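Local atomic coordinates of cyclic nucleotide-binding protein (Brucella abortus biovar 1, PDB entry 5D1I), a protein that is of unknown function but carries a cyclic nucleotide-binding domain, of the kind often found in transcription factors that bind DNA. Residues F71-D75 with E76-T80. Residues are numbered along the deposited sequence; the frame is centred on the assembly and turned at random.
Sequences FHEGD and EGRVT
One face of the Phe71 ring carries the side chain of Arg78: CD sits almost over the ring centre, 3.6 Å from the centroid, and the guanidinium continues outward as an offset stack, its plane turned 30° from the ring. On the arginine's side, Phe71 CE2 lies against one guanidinium face, offset toward the rim, while Glu73 OE1 stands in the plane of the phenyl ring at its edge. A water sits at the guanidinium edge, apparently accepting from Arg78 NE, though at 2.5 Å the distance is doubtfully short, and is only weakly bonded to Glu73 OE2. Phe71 faces Thr80 and Glu73 faces Arg78 in successive non-hydrogen-bonded pairs, so Arg78 reaches Phe71 diagonally across the same face of the hairpin. Its chain is extended from CG to NE (chi2 -180°, chi3 -179°), which carries CD over the ring and the guanidinium toward its rim. Glu73 travels beside Arg78 in the same direction, with OE2 3.6 Å from Arg78 CG. Between the strands, the backbones are joined at the hydrogen-bonded pair His72-Val79, whose side chains lie on the other face; His72 N meets Val79 O at 2.8 Å and Val79 N meets His72 O at 2.7 Å. The chain reverses through a type I turn from Gly74 to Gly77. This hairpin, strands 68-74 and 77-84, lies at the surface of the domain's beta barrel, its centre about 21 Å from that of the chain; Val106 of the adjacent strand 104-107 touches both Phe71 and Arg78, and Glu49 forms a salt bridge with Arg78 NH2. The contact thus combines CH-pi and cation-pi attraction, and the charge of Arg78 is probably balanced chiefly by Glu49, with Glu73 OE2, 4.6 Å from Arg78 NE, perhaps adding a weaker, longer-range attraction.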
# COMPACT_ATOMS: atom_id res chain seq x y z
N PHE A 71 -3.30 -8.74 -15.49
CA PHE A 71 -3.27 -9.97 -16.26
C PHE A 71 -1.85 -10.44 -16.58
O PHE A 71 -0.90 -9.67 -16.47
CB PHE A 71 -4.07 -9.81 -17.56
CG PHE A 71 -3.58 -8.69 -18.45
CD1 PHE A 71 -2.56 -8.92 -19.37
CD2 PHE A 71 -4.14 -7.43 -18.38
CE1 PHE A 71 -2.12 -7.89 -20.20
CE2 PHE A 71 -3.70 -6.41 -19.20
CZ PHE A 71 -2.69 -6.64 -20.11
N HIS A 72 -1.73 -11.70 -16.96
CA HIS A 72 -0.46 -12.24 -17.45
C HIS A 72 -0.57 -12.51 -18.94
O HIS A 72 -1.61 -12.95 -19.41
CB HIS A 72 -0.08 -13.53 -16.71
CG HIS A 72 0.46 -13.29 -15.34
ND1 HIS A 72 1.54 -12.47 -15.09
CD2 HIS A 72 0.09 -13.78 -14.13
CE1 HIS A 72 1.80 -12.45 -13.80
NE2 HIS A 72 0.93 -13.24 -13.19
N GLU A 73 0.50 -12.23 -19.68
CA GLU A 73 0.52 -12.51 -21.11
C GLU A 73 0.80 -13.99 -21.34
O GLU A 73 1.92 -14.45 -21.13
CB GLU A 73 1.56 -11.63 -21.81
CG GLU A 73 1.12 -11.12 -23.18
CD GLU A 73 0.24 -9.89 -23.09
OE1 GLU A 73 0.62 -8.93 -22.38
OE2 GLU A 73 -0.82 -9.87 -23.75
N GLY A 74 -0.22 -14.73 -21.77
CA GLY A 74 -0.10 -16.17 -21.94
C GLY A 74 0.25 -16.59 -23.35
O GLY A 74 0.45 -15.76 -24.24
N ASP A 75 0.34 -17.90 -23.57
CA ASP A 75 0.72 -18.45 -24.86
C ASP A 75 -0.26 -18.07 -25.96
O ASP A 75 0.13 -17.86 -27.11
CB ASP A 75 0.83 -19.98 -24.79
CG ASP A 75 2.01 -20.43 -23.95
OD1 ASP A 75 3.05 -19.73 -23.94
OD2 ASP A 75 1.90 -21.49 -23.29
N GLU A 76 -1.54 -17.98 -25.61
CA GLU A 76 -2.57 -17.68 -26.60
C GLU A 76 -3.38 -16.43 -26.24
O GLU A 76 -4.53 -16.29 -26.65
CB GLU A 76 -3.51 -18.87 -26.76
CG GLU A 76 -2.79 -20.20 -26.86
CD GLU A 76 -3.74 -21.38 -26.80
OE1 GLU A 76 -4.31 -21.62 -25.71
OE2 GLU A 76 -3.92 -22.06 -27.83
N GLY A 77 -2.76 -15.52 -25.49
CA GLY A 77 -3.37 -14.24 -25.17
C GLY A 77 -3.32 -13.91 -23.69
O GLY A 77 -2.73 -14.64 -22.90
N ARG A 78 -3.94 -12.79 -23.33
CA ARG A 78 -4.04 -12.38 -21.93
C ARG A 78 -4.71 -13.43 -21.05
O ARG A 78 -5.66 -14.10 -21.48
CB ARG A 78 -4.82 -11.08 -21.81
CG ARG A 78 -4.16 -9.85 -22.39
CD ARG A 78 -5.07 -8.67 -22.17
NE ARG A 78 -4.56 -7.42 -22.72
CZ ARG A 78 -5.31 -6.34 -22.91
NH1 ARG A 78 -6.60 -6.37 -22.59
NH2 ARG A 78 -4.78 -5.24 -23.41
N VAL A 79 -4.22 -13.57 -19.83
CA VAL A 79 -4.89 -14.37 -18.82
C VAL A 79 -5.09 -13.52 -17.57
O VAL A 79 -4.13 -13.09 -16.93
CB VAL A 79 -4.11 -15.65 -18.47
CG1 VAL A 79 -4.81 -16.42 -17.36
CG2 VAL A 79 -3.94 -16.53 -19.70
N THR A 80 -6.36 -13.26 -17.25
CA THR A 80 -6.72 -12.36 -16.16
C THR A 80 -6.24 -12.88 -14.80
O THR A 80 -6.36 -14.06 -14.50
CB THR A 80 -8.25 -12.15 -16.13
OG1 THR A 80 -8.65 -11.41 -17.29
CG2 THR A 80 -8.68 -11.39 -14.88
O HOH W 1 -2.23 -6.78 -23.53